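Local coordinates for protein hydrolase, haloacid dehalogenase-like family (Porphyromonas gingivalis, PDB 2I6X) that probably acts as a hydrolase of the haloacid dehalogenase superfamily, although its substrate is not established, at residues L16-R21 against P193-N198; F10-V15 against L107-N112; I31-I36 against R68-E73. All blocks are in the same frame, centred on the assembly; numbering follows the deposited sequence.

Contact 1. Residues L16-R21 against P193-N198; sequences LIHLNR and PDNGEN
Asn-195 reaches across with its amide and grips the backbone of Leu-19 at both ends. Asn-195 OD1 accepts a hydrogen bond from Leu-19 N at 2.8 Å, in the carbonyl plane and on a lone pair. Asn-195 ND2 donates to Leu-19 O at 3.0 Å, and this oxygen lies close to the amide plane. The amide thus pairs with the strand edge as a neighbouring peptide would, and two bonds fix its rotation. Having CG anti to the backbone N, chi1 178°, carries the amide toward the strand. The Leu-19 side chain crosses it at about a right angle, CB lying 3.7 Å from Asn-195 OD1. The His-18 ring is turned 60° from the amide plane and meets it by an edge, CD2 standing 3.0 Å from Asn-195 ND2. Gly-196 CA lies over one face of the His-18 ring in a CH-pi contact, 4.1 Å from the centroid. His-18 has a second conformer, so these ring contacts are less certain. Asn-195 and Gly-196 form the corner of a type II beta turn closed by Glu-197 N and Asp-194 O. The turn rests against strand 17-19, which pairs antiparallel with strand 87-90, consistent with the flap of the HAD fold.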
ATOM      1  N   LEU A  16      -4.979   1.551   5.855  1.00 61.76           N
ATOM      2  CA  LEU A  16      -6.078   0.588   5.918  1.00 60.57           C
ATOM      3  C   LEU A  16      -5.662  -0.689   6.650  1.00 61.41           C
ATOM      4  O   LEU A  16      -6.490  -1.360   7.280  1.00 61.20           O
ATOM      5  CB  LEU A  16      -6.570   0.271   4.510  1.00 59.87           C
ATOM      6  CG  LEU A  16      -7.163   1.410   3.665  1.00 59.37           C
ATOM      7  CD1 LEU A  16      -7.357   1.022   2.177  1.00 57.08           C
ATOM      8  CD2 LEU A  16      -8.492   1.847   4.277  1.00 56.36           C
ATOM      9  N   ILE A  17      -4.380  -1.046   6.555  1.00 61.32           N
ATOM     10  CA  ILE A  17      -3.879  -2.198   7.282  1.00 61.45           C
ATOM     11  C   ILE A  17      -2.798  -1.674   8.208  1.00 61.91           C
ATOM     12  O   ILE A  17      -1.794  -1.116   7.738  1.00 63.54           O
ATOM     13  CB  ILE A  17      -3.238  -3.282   6.344  1.00 61.67           C
ATOM     14  CG1 ILE A  17      -4.184  -3.679   5.210  1.00 60.48           C
ATOM     15  CG2 ILE A  17      -2.725  -4.514   7.168  1.00 61.88           C
ATOM     16  CD1 ILE A  17      -3.556  -4.663   4.233  1.00 61.22           C
ATOM     17  N   HIS A  18      -3.014  -1.817   9.517  0.50 61.94           N
ATOM     18  CA  HIS A  18      -2.014  -1.480  10.536  0.50 61.99           C
ATOM     19  C   HIS A  18      -0.842  -2.428  10.359  0.50 61.80           C
ATOM     20  O   HIS A  18      -1.032  -3.646  10.200  0.50 62.06           O
ATOM     21  CB  HIS A  18      -2.616  -1.606  11.954  0.50 61.90           C
ATOM     22  CG  HIS A  18      -1.646  -1.339  13.075  0.50 63.21           C
ATOM     23  ND1 HIS A  18      -1.905  -1.695  14.383  0.50 65.53           N
ATOM     24  CD2 HIS A  18      -0.428  -0.748  13.089  0.50 65.75           C
ATOM     25  CE1 HIS A  18      -0.889  -1.338  15.148  0.50 66.01           C
ATOM     26  NE2 HIS A  18       0.024  -0.764  14.387  0.50 65.00           N
ATOM     27  N   LEU A  19       0.359  -1.868  10.399  1.00 61.21           N
ATOM     28  CA  LEU A  19       1.579  -2.626  10.148  1.00 61.09           C
ATOM     29  C   LEU A  19       2.409  -2.907  11.388  1.00 61.53           C
ATOM     30  O   LEU A  19       2.374  -2.158  12.359  1.00 61.30           O
ATOM     31  CB  LEU A  19       2.441  -1.869   9.134  1.00 60.87           C
ATOM     32  CG  LEU A  19       1.856  -1.605   7.737  1.00 61.14           C
ATOM     33  CD1 LEU A  19       2.833  -0.787   6.868  1.00 60.21           C
ATOM     34  CD2 LEU A  19       1.493  -2.919   7.018  1.00 58.97           C
ATOM     35  N   ASN A  20       3.184  -3.983  11.332  1.00 62.04           N
ATOM     36  CA  ASN A  20       4.066  -4.389  12.421  1.00 63.36           C
ATOM     37  C   ASN A  20       5.354  -4.897  11.796  1.00 63.61           C
ATOM     38  O   ASN A  20       5.476  -6.092  11.494  1.00 63.45           O
ATOM     39  CB  ASN A  20       3.387  -5.499  13.261  1.00 64.04           C
ATOM     40  CG  ASN A  20       4.239  -5.990  14.457  1.00 65.70           C
ATOM     41  OD1 ASN A  20       5.372  -5.554  14.680  1.00 66.49           O
ATOM     42  ND2 ASN A  20       3.669  -6.918  15.232  1.00 67.00           N
ATOM     43  N   ARG A  21       6.314  -3.996  11.596  1.00 64.24           N
ATOM     44  CA  ARG A  21       7.549  -4.366  10.903  1.00 65.18           C
ATOM     45  C   ARG A  21       8.440  -5.324  11.695  1.00 64.52           C
ATOM     46  O   ARG A  21       9.054  -6.194  11.097  1.00 64.46           O
ATOM     47  CB  ARG A  21       8.308  -3.143  10.327  1.00 64.69           C
ATOM     48  CG  ARG A  21       9.411  -2.497  11.158  1.00 66.58           C
ATOM     49  CD  ARG A  21       9.956  -1.215  10.452  1.00 67.69           C
ATOM     50  NE  ARG A  21      11.092  -1.475   9.547  1.00 73.30           N
ATOM     51  CZ  ARG A  21      12.376  -1.493   9.938  1.00 75.49           C
ATOM     52  NH1 ARG A  21      13.365  -1.721   9.061  1.00 73.92           N
ATOM     53  NH2 ARG A  21      12.682  -1.288  11.223  1.00 76.28           N
ATOM     54  N   PRO A 193      -2.155  10.144   8.290  1.00 68.51           N
ATOM     55  CA  PRO A 193      -2.480   9.441   9.524  1.00 68.98           C
ATOM     56  C   PRO A 193      -1.247   8.720  10.051  1.00 69.84           C
ATOM     57  O   PRO A 193      -0.282   8.499   9.307  1.00 70.56           O
ATOM     58  CB  PRO A 193      -3.535   8.416   9.082  1.00 68.52           C
ATOM     59  CG  PRO A 193      -3.228   8.158   7.619  1.00 68.88           C
ATOM     60  CD  PRO A 193      -2.612   9.430   7.077  1.00 68.04           C
ATOM     61  N   ASP A 194      -1.265   8.388  11.327  1.00 70.80           N
ATOM     62  CA  ASP A 194      -0.342   7.393  11.861  1.00 72.14           C
ATOM     63  C   ASP A 194      -0.747   5.963  11.471  1.00 72.07           C
ATOM     64  O   ASP A 194      -1.931   5.648  11.298  1.00 72.17           O
ATOM     65  CB  ASP A 194      -0.239   7.493  13.401  1.00 71.79           C
ATOM     66  CG  ASP A 194       0.539   8.727  13.858  1.00 73.85           C
ATOM     67  OD1 ASP A 194       1.457   9.190  13.119  1.00 73.08           O
ATOM     68  OD2 ASP A 194       0.233   9.230  14.966  1.00 74.95           O
ATOM     69  N   ASN A 195       0.260   5.108  11.339  1.00 72.24           N
ATOM     70  CA  ASN A 195       0.053   3.683  11.325  1.00 71.99           C
ATOM     71  C   ASN A 195      -0.783   3.281  12.570  1.00 72.36           C
ATOM     72  O   ASN A 195      -0.310   3.412  13.715  1.00 72.11           O
ATOM     73  CB  ASN A 195       1.411   2.969  11.293  1.00 71.72           C
ATOM     74  CG  ASN A 195       1.266   1.466  11.328  1.00 72.94           C
ATOM     75  OD1 ASN A 195       0.453   0.915  10.600  1.00 73.65           O
ATOM     76  ND2 ASN A 195       2.020   0.797  12.208  1.00 72.42           N
ATOM     77  N   GLY A 196      -2.025   2.838  12.329  1.00 72.16           N
ATOM     78  CA  GLY A 196      -2.937   2.402  13.383  1.00 72.01           C
ATOM     79  C   GLY A 196      -3.931   3.434  13.923  1.00 72.42           C
ATOM     80  O   GLY A 196      -4.737   3.126  14.811  1.00 71.75           O
ATOM     81  N   GLU A 197      -3.898   4.656  13.395  1.00 72.07           N
ATOM     82  CA  GLU A 197      -4.823   5.701  13.845  1.00 72.07           C
ATOM     83  C   GLU A 197      -6.253   5.450  13.321  1.00 70.33           C
ATOM     84  O   GLU A 197      -6.416   5.071  12.159  1.00 70.59           O
ATOM     85  CB  GLU A 197      -4.319   7.047  13.331  1.00 71.86           C
ATOM     86  CG  GLU A 197      -4.995   8.282  13.941  1.00 73.91           C
ATOM     87  CD  GLU A 197      -4.547   9.567  13.233  1.00 75.17           C
ATOM     88  OE1 GLU A 197      -5.369  10.515  13.103  1.00 79.63           O
ATOM     89  OE2 GLU A 197      -3.376   9.617  12.777  1.00 79.39           O
ATOM     90  N   ASN A 198      -7.278   5.676  14.145  1.00 68.24           N
ATOM     91  CA  ASN A 198      -8.646   5.737  13.610  1.00 66.40           C
ATOM     92  C   ASN A 198      -8.950   7.087  13.014  1.00 65.21           C
ATOM     93  O   ASN A 198      -9.328   8.016  13.735  1.00 65.45           O
ATOM     94  CB  ASN A 198      -9.768   5.418  14.615  1.00 65.58           C
ATOM     95  CG  ASN A 198     -11.163   5.442  13.923  1.00 65.48           C
ATOM     96  OD1 ASN A 198     -11.246   5.290  12.684  1.00 63.52           O
ATOM     97  ND2 ASN A 198     -12.236   5.642  14.695  1.00 61.31           N
TER

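Contact 2. Residues F10-V15 against L107-N112; sequences FDLGGV and LFLLSN
Phe-10 and Leu-109 are bridged in parallel within the central sheet, and backbone bonds come first. Phe-10 N donates to Phe-108 O at 2.9 Å, and Leu-110 N donates to Phe-10 O at 2.8 Å.

Apolar contacts flank them. Leu-109 CD1 sits 4.0 Å from Leu-12 CB. The Phe-10 ring turns its edge to Phe-108 O, and its CE2 meets Leu-107 CD2 at 4.2 Å.

Waters take over where the strands end. Asp-11 has CG anti to its own N (chi1 -167°), which brings OD1 beside Ser-111 CA. Water 1 donates to Asp-11 OD1 (2.8 Å) and to Asn-112 O, and accepts from Gly-13 N and from Ser-111 OG (2.6 Å). Water 2 donates to Asp-11 OD1 and accepts from Asn-112 N (2.7 Å). Leu-12 N adds a weak bond to Asp-11 OD1.

Lys-150 NZ bonds Leu-110 O and makes a weak, long ion pair with Asp-11 OD1. Asp-174 and Asp-175 bring like charges near Asp-11 OD2. Asp-11 and Ser-111 fit the first and second HAD motifs. The chemistry implies a backbone-bonded, apolar strand pairing that gives way to a polar site with bound water, consistent with the superfamily's active site.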
ATOM      1  N   PHE A  10      -6.354   6.375  -1.235  1.00 59.33           N
ATOM      2  CA  PHE A  10      -5.877   5.802   0.014  1.00 59.50           C
ATOM      3  C   PHE A  10      -4.607   5.027  -0.233  1.00 60.22           C
ATOM      4  O   PHE A  10      -4.477   4.368  -1.267  1.00 59.94           O
ATOM      5  CB  PHE A  10      -6.914   4.808   0.548  1.00 59.02           C
ATOM      6  CG  PHE A  10      -8.224   5.427   0.918  1.00 60.14           C
ATOM      7  CD1 PHE A  10      -8.498   5.774   2.243  1.00 59.74           C
ATOM      8  CD2 PHE A  10      -9.201   5.642  -0.043  1.00 59.48           C
ATOM      9  CE1 PHE A  10      -9.717   6.348   2.592  1.00 57.90           C
ATOM     10  CE2 PHE A  10     -10.403   6.224   0.296  1.00 58.15           C
ATOM     11  CZ  PHE A  10     -10.660   6.575   1.620  1.00 57.65           C
ATOM     12  N   ASP A  11      -3.680   5.058   0.720  1.00 61.09           N
ATOM     13  CA  ASP A  11      -2.648   3.998   0.759  1.00 62.13           C
ATOM     14  C   ASP A  11      -3.281   2.748   1.413  1.00 61.91           C
ATOM     15  O   ASP A  11      -4.339   2.828   2.020  1.00 61.78           O
ATOM     16  CB  ASP A  11      -1.438   4.480   1.564  1.00 62.42           C
ATOM     17  CG  ASP A  11      -0.209   3.602   1.405  1.00 66.09           C
ATOM     18  OD1 ASP A  11      -0.141   2.697   0.528  1.00 69.68           O
ATOM     19  OD2 ASP A  11       0.722   3.831   2.209  1.00 74.05           O
ATOM     20  N   LEU A  12      -2.622   1.606   1.289  1.00 62.29           N
ATOM     21  CA  LEU A  12      -3.068   0.371   1.876  1.00 63.05           C
ATOM     22  C   LEU A  12      -2.371   0.196   3.229  1.00 64.02           C
ATOM     23  O   LEU A  12      -3.011   0.354   4.284  1.00 65.40           O
ATOM     24  CB  LEU A  12      -2.760  -0.805   0.937  1.00 62.35           C
ATOM     25  CG  LEU A  12      -3.278  -2.194   1.362  1.00 63.40           C
ATOM     26  CD1 LEU A  12      -4.796  -2.227   1.583  1.00 59.19           C
ATOM     27  CD2 LEU A  12      -2.855  -3.223   0.321  1.00 63.10           C
ATOM     28  N   GLY A  13      -1.073  -0.121   3.197  1.00 63.73           N
ATOM     29  CA  GLY A  13      -0.271  -0.262   4.396  1.00 64.17           C
ATOM     30  C   GLY A  13      -0.283   1.041   5.170  1.00 65.16           C
ATOM     31  O   GLY A  13      -0.102   2.134   4.576  1.00 65.75           O
ATOM     32  N   GLY A  14      -0.502   0.944   6.485  1.00 65.19           N
ATOM     33  CA  GLY A  14      -0.462   2.122   7.352  1.00 65.45           C
ATOM     34  C   GLY A  14      -1.844   2.723   7.524  1.00 65.86           C
ATOM     35  O   GLY A  14      -2.371   2.799   8.638  1.00 68.61           O
ATOM     36  N   VAL A  15      -2.461   3.067   6.413  1.00 64.24           N
ATOM     37  CA  VAL A  15      -3.790   3.660   6.372  1.00 62.83           C
ATOM     38  C   VAL A  15      -4.961   2.653   6.611  1.00 61.94           C
ATOM     39  O   VAL A  15      -5.824   2.873   7.457  1.00 60.72           O
ATOM     40  CB  VAL A  15      -3.923   4.434   4.992  1.00 62.61           C
ATOM     41  CG1 VAL A  15      -5.305   5.024   4.807  1.00 61.90           C
ATOM     42  CG2 VAL A  15      -2.865   5.506   4.937  1.00 60.23           C
ATOM     43  N   LEU A 107     -13.087   6.634  -5.756  1.00 58.83           N
ATOM     44  CA  LEU A 107     -12.178   6.107  -4.757  1.00 58.98           C
ATOM     45  C   LEU A 107     -11.074   5.336  -5.426  1.00 59.65           C
ATOM     46  O   LEU A 107     -11.318   4.538  -6.325  1.00 59.95           O
ATOM     47  CB  LEU A 107     -12.925   5.171  -3.802  1.00 59.49           C
ATOM     48  CG  LEU A 107     -14.098   5.799  -3.058  1.00 59.81           C
ATOM     49  CD1 LEU A 107     -14.786   4.770  -2.195  1.00 61.59           C
ATOM     50  CD2 LEU A 107     -13.659   7.029  -2.238  1.00 59.95           C
ATOM     51  N   PHE A 108      -9.849   5.579  -4.976  1.00 60.41           N
ATOM     52  CA  PHE A 108      -8.667   4.976  -5.563  1.00 60.34           C
ATOM     53  C   PHE A 108      -7.717   4.503  -4.473  1.00 60.85           C
ATOM     54  O   PHE A 108      -7.713   5.039  -3.381  1.00 60.22           O
ATOM     55  CB  PHE A 108      -7.992   5.983  -6.487  1.00 59.97           C
ATOM     56  CG  PHE A 108      -8.915   6.511  -7.548  1.00 59.73           C
ATOM     57  CD1 PHE A 108      -9.112   5.798  -8.736  1.00 57.53           C
ATOM     58  CD2 PHE A 108      -9.620   7.697  -7.343  1.00 56.42           C
ATOM     59  CE1 PHE A 108      -9.992   6.264  -9.698  1.00 56.49           C
ATOM     60  CE2 PHE A 108     -10.481   8.178  -8.317  1.00 56.79           C
ATOM     61  CZ  PHE A 108     -10.668   7.461  -9.493  1.00 56.97           C
ATOM     62  N   LEU A 109      -6.947   3.465  -4.778  1.00 61.97           N
ATOM     63  CA  LEU A 109      -5.844   3.051  -3.930  1.00 62.73           C
ATOM     64  C   LEU A 109      -4.513   3.365  -4.630  1.00 63.67           C
ATOM     65  O   LEU A 109      -4.331   3.048  -5.813  1.00 64.33           O
ATOM     66  CB  LEU A 109      -5.948   1.562  -3.580  1.00 62.31           C
ATOM     67  CG  LEU A 109      -4.985   1.026  -2.503  1.00 61.46           C
ATOM     68  CD1 LEU A 109      -5.533   1.224  -1.087  1.00 55.22           C
ATOM     69  CD2 LEU A 109      -4.631  -0.467  -2.757  1.00 61.31           C
ATOM     70  N   LEU A 110      -3.593   4.012  -3.919  1.00 63.64           N
ATOM     71  CA  LEU A 110      -2.249   4.178  -4.458  1.00 63.85           C
ATOM     72  C   LEU A 110      -1.279   3.619  -3.418  1.00 63.75           C
ATOM     73  O   LEU A 110      -1.063   4.202  -2.360  1.00 63.09           O
ATOM     74  CB  LEU A 110      -1.914   5.630  -4.848  1.00 63.63           C
ATOM     75  CG  LEU A 110      -0.472   5.874  -5.305  1.00 64.31           C
ATOM     76  CD1 LEU A 110      -0.225   5.111  -6.584  1.00 64.82           C
ATOM     77  CD2 LEU A 110      -0.095   7.385  -5.475  1.00 63.80           C
ATOM     78  N   SER A 111      -0.661   2.500  -3.777  1.00 63.75           N
ATOM     79  CA  SER A 111       0.052   1.711  -2.803  1.00 64.38           C
ATOM     80  C   SER A 111       1.393   1.193  -3.302  1.00 63.53           C
ATOM     81  O   SER A 111       1.477   0.658  -4.403  1.00 63.94           O
ATOM     82  CB  SER A 111      -0.859   0.554  -2.367  1.00 63.79           C
ATOM     83  OG  SER A 111      -0.138  -0.382  -1.631  1.00 66.06           O
ATOM     84  N   ASN A 112       2.439   1.374  -2.491  1.00 63.97           N
ATOM     85  CA  ASN A 112       3.676   0.597  -2.665  1.00 64.43           C
ATOM     86  C   ASN A 112       3.471  -0.759  -2.022  1.00 64.60           C
ATOM     87  O   ASN A 112       3.293  -0.859  -0.807  1.00 64.34           O
ATOM     88  CB  ASN A 112       4.909   1.255  -2.056  1.00 64.00           C
ATOM     89  CG  ASN A 112       5.434   2.382  -2.879  1.00 64.99           C
ATOM     90  OD1 ASN A 112       4.971   2.649  -3.992  1.00 66.20           O
ATOM     91  ND2 ASN A 112       6.414   3.073  -2.336  1.00 67.62           N
TER
HETATM   92  O   HOH W   1       0.659   0.031   0.834  1.00 54.24           O
HETATM   93  O   HOH W   2       2.590   2.733  -0.111  1.00 65.22           O

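Contact 3. Residues I31-I36 against R68-E73; sequences IGVADI and RYIGKE
Two Schellman motifs meet in the helical cap of this HAD-type protein, where Gly-32 and Ile-70 touch. Gly-32 is the C-prime residue that ends helix 21-30, and Gly-71 plays the same part for helix 59-70. Both have positive phi. At the first helix end, Gly-32 N bonds back to Lys-29 O and Val-33 N to Phe-28 O. The touching parts run nearly antiparallel, with end-to-end directions 157° apart.

Ile-70 carries the contact, and its CB is directed toward the other segment. Its CG1 is tucked over the backbone, chi1 72°. With chi2 extended (170°), Ile-70 CD1 reaches Ile-31 O at 3.5 Å. The other branch, Ile-70 CG2, lies 3.8 Å from Val-33 CA. Gly-32 O faces Ile-70 CB at 3.7 Å. The side chains of Val-33 and Ile-70 cross at about a right angle, with Val-33 CG2 packed 4.0 Å from Ile-70 CD1. Val-33 also touches Phe-28, Met-39 and Leu-74, which continues the apolar packing.

No hydrogen bond crosses the contact. At the margins Tyr-69 and Lys-72 make longer contacts. Tyr-69 extends its ring toward the turn at Val-33 to Ile-36, and its OH comes 4.3 Å from Asp-35 CB. Lys-72, its chain bent at chi3, passes Ile-31 O with CD at 3.9 Å. Lys-72 NZ then stops 4.0 Å from Gly-32 CA.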
ATOM      1  N   ILE A  31      13.895 -17.529   8.908  1.00 63.43           N
ATOM      2  CA  ILE A  31      14.241 -18.230   7.666  1.00 63.48           C
ATOM      3  C   ILE A  31      15.599 -17.850   7.068  1.00 64.00           C
ATOM      4  O   ILE A  31      15.825 -18.040   5.865  1.00 64.57           O
ATOM      5  CB  ILE A  31      13.154 -18.115   6.579  1.00 63.26           C
ATOM      6  CG1 ILE A  31      12.837 -16.649   6.276  1.00 62.72           C
ATOM      7  CG2 ILE A  31      11.939 -18.950   6.987  1.00 63.08           C
ATOM      8  CD1 ILE A  31      11.863 -16.410   5.073  1.00 62.92           C
ATOM      9  N   GLY A  32      16.491 -17.310   7.901  1.00 63.74           N
ATOM     10  CA  GLY A  32      17.886 -17.064   7.509  1.00 62.93           C
ATOM     11  C   GLY A  32      18.224 -15.721   6.885  1.00 62.40           C
ATOM     12  O   GLY A  32      19.387 -15.453   6.584  1.00 62.05           O
ATOM     13  N   VAL A  33      17.226 -14.866   6.683  1.00 62.49           N
ATOM     14  CA  VAL A  33      17.496 -13.514   6.171  1.00 62.24           C
ATOM     15  C   VAL A  33      17.951 -12.624   7.341  1.00 62.35           C
ATOM     16  O   VAL A  33      17.158 -11.880   7.933  1.00 62.79           O
ATOM     17  CB  VAL A  33      16.299 -12.912   5.408  1.00 62.15           C
ATOM     18  CG1 VAL A  33      16.741 -11.671   4.647  1.00 62.25           C
ATOM     19  CG2 VAL A  33      15.703 -13.910   4.448  1.00 60.46           C
ATOM     20  N   ALA A  34      19.234 -12.736   7.670  1.00 61.88           N
ATOM     21  CA  ALA A  34      19.798 -12.186   8.898  1.00 62.06           C
ATOM     22  C   ALA A  34      20.010 -10.661   8.878  1.00 62.05           C
ATOM     23  O   ALA A  34      19.869  -9.985   9.909  1.00 61.39           O
ATOM     24  CB  ALA A  34      21.113 -12.916   9.237  1.00 61.59           C
ATOM     25  N   ASP A  35      20.365 -10.137   7.707  1.00 62.38           N
ATOM     26  CA  ASP A  35      20.592  -8.711   7.536  1.00 63.09           C
ATOM     27  C   ASP A  35      19.286  -8.027   7.096  1.00 62.67           C
ATOM     28  O   ASP A  35      19.308  -6.976   6.457  1.00 62.28           O
ATOM     29  CB  ASP A  35      21.714  -8.472   6.521  1.00 62.99           C
ATOM     30  CG  ASP A  35      23.087  -8.707   7.107  1.00 66.33           C
ATOM     31  OD1 ASP A  35      23.514  -7.941   8.004  1.00 68.35           O
ATOM     32  OD2 ASP A  35      23.764  -9.660   6.657  1.00 69.97           O
ATOM     33  N   ILE A  36      18.155  -8.638   7.449  1.00 62.53           N
ATOM     34  CA  ILE A  36      16.837  -8.153   7.021  1.00 62.43           C
ATOM     35  C   ILE A  36      16.523  -6.714   7.427  1.00 63.18           C
ATOM     36  O   ILE A  36      15.933  -5.965   6.648  1.00 62.89           O
ATOM     37  CB  ILE A  36      15.654  -9.087   7.458  1.00 62.22           C
ATOM     38  CG1 ILE A  36      14.323  -8.561   6.897  1.00 60.83           C
ATOM     39  CG2 ILE A  36      15.598  -9.293   8.980  1.00 60.82           C
ATOM     40  CD1 ILE A  36      14.200  -8.683   5.364  1.00 57.90           C
ATOM     41  N   ARG A  68      20.128 -16.641  -3.159  1.00 62.16           N
ATOM     42  CA  ARG A  68      21.553 -16.458  -3.438  1.00 63.44           C
ATOM     43  C   ARG A  68      22.187 -15.604  -2.338  1.00 62.47           C
ATOM     44  O   ARG A  68      23.245 -15.929  -1.834  1.00 61.89           O
ATOM     45  CB  ARG A  68      21.738 -15.813  -4.818  1.00 63.15           C
ATOM     46  CG  ARG A  68      23.193 -15.741  -5.369  1.00 65.97           C
ATOM     47  CD  ARG A  68      23.268 -14.930  -6.712  1.00 66.67           C
ATOM     48  NE  ARG A  68      22.032 -15.111  -7.499  1.00 74.86           N
ATOM     49  CZ  ARG A  68      21.783 -16.146  -8.312  1.00 77.22           C
ATOM     50  NH1 ARG A  68      22.695 -17.099  -8.493  1.00 77.51           N
ATOM     51  NH2 ARG A  68      20.620 -16.229  -8.954  1.00 77.96           N
ATOM     52  N   TYR A  69      21.494 -14.541  -1.942  1.00 62.27           N
ATOM     53  CA  TYR A  69      21.985 -13.585  -0.942  1.00 62.09           C
ATOM     54  C   TYR A  69      22.231 -14.196   0.451  1.00 61.68           C
ATOM     55  O   TYR A  69      23.201 -13.871   1.125  1.00 60.91           O
ATOM     56  CB  TYR A  69      21.012 -12.396  -0.886  1.00 62.25           C
ATOM     57  CG  TYR A  69      21.385 -11.207  -0.030  1.00 62.24           C
ATOM     58  CD1 TYR A  69      21.947 -10.063  -0.604  1.00 63.14           C
ATOM     59  CD2 TYR A  69      21.108 -11.191   1.343  1.00 61.66           C
ATOM     60  CE1 TYR A  69      22.261  -8.948   0.177  1.00 63.67           C
ATOM     61  CE2 TYR A  69      21.419 -10.082   2.132  1.00 61.56           C
ATOM     62  CZ  TYR A  69      21.980  -8.965   1.547  1.00 63.11           C
ATOM     63  OH  TYR A  69      22.291  -7.861   2.329  1.00 64.40           O
ATOM     64  N   ILE A  70      21.358 -15.088   0.881  1.00 61.90           N
ATOM     65  CA  ILE A  70      21.527 -15.683   2.206  1.00 62.26           C
ATOM     66  C   ILE A  70      22.218 -17.060   2.176  1.00 62.43           C
ATOM     67  O   ILE A  70      22.573 -17.608   3.224  1.00 62.21           O
ATOM     68  CB  ILE A  70      20.197 -15.689   3.013  1.00 62.27           C
ATOM     69  CG1 ILE A  70      19.212 -16.726   2.459  1.00 62.03           C
ATOM     70  CG2 ILE A  70      19.573 -14.262   3.024  1.00 61.44           C
ATOM     71  CD1 ILE A  70      17.984 -16.948   3.356  1.00 62.35           C
ATOM     72  N   GLY A  71      22.436 -17.584   0.968  1.00 62.83           N
ATOM     73  CA  GLY A  71      23.006 -18.917   0.772  1.00 63.64           C
ATOM     74  C   GLY A  71      22.073 -20.008   1.252  1.00 64.47           C
ATOM     75  O   GLY A  71      22.497 -20.954   1.899  1.00 64.72           O
ATOM     76  N   LYS A  72      20.790 -19.859   0.940  1.00 65.45           N
ATOM     77  CA  LYS A  72      19.757 -20.785   1.396  1.00 66.55           C
ATOM     78  C   LYS A  72      18.533 -20.617   0.511  1.00 66.41           C
ATOM     79  O   LYS A  72      18.115 -19.498   0.257  1.00 66.83           O
ATOM     80  CB  LYS A  72      19.389 -20.494   2.859  1.00 66.95           C
ATOM     81  CG  LYS A  72      18.744 -21.645   3.628  1.00 68.76           C
ATOM     82  CD  LYS A  72      18.023 -21.115   4.865  1.00 72.63           C
ATOM     83  CE  LYS A  72      18.492 -21.819   6.142  1.00 75.40           C
ATOM     84  NZ  LYS A  72      18.145 -21.009   7.365  1.00 76.82           N
ATOM     85  N   GLU A  73      17.962 -21.733   0.066  1.00 66.42           N
ATOM     86  CA  GLU A  73      16.795 -21.727  -0.808  0.50 66.66           C
ATOM     87  C   GLU A  73      15.522 -21.420  -0.020  1.00 66.29           C
ATOM     88  O   GLU A  73      15.207 -22.105   0.961  1.00 66.86           O
ATOM     89  CB  GLU A  73      16.706 -23.066  -1.557  0.50 66.94           C
ATOM     90  CG  GLU A  73      15.320 -23.706  -1.636  0.50 69.02           C
ATOM     91  CD  GLU A  73      14.596 -23.433  -2.939  0.50 71.19           C
ATOM     92  OE1 GLU A  73      15.281 -23.168  -3.963  0.50 71.28           O
ATOM     93  OE2 GLU A  73      13.341 -23.505  -2.934  0.50 71.37           O
TER

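Overall arrangement
Contacts 1 and 2 adjoin, with centres 11 Å apart. Ile-17 N lies 3.0 Å from Leu-12 O, a probable hydrogen bond, and Asn-195 OD1 packs on Gly-14 CA at 3.6 Å. Contact 2 lies at the probable active-site end of the sheet, and contact 1 lies on the flap strand that follows. Contact 3 lies in the cap, 28 Å from contact 1 and 30 Å from contact 2, centre to centre. Its nearest atoms are about 6 Å from contact 1 and about 15 Å from contact 2, with no touch. It joins the ends of helices 21-30 and 59-70. Along the chain the cap is inserted between strands 17-19 and 87-90.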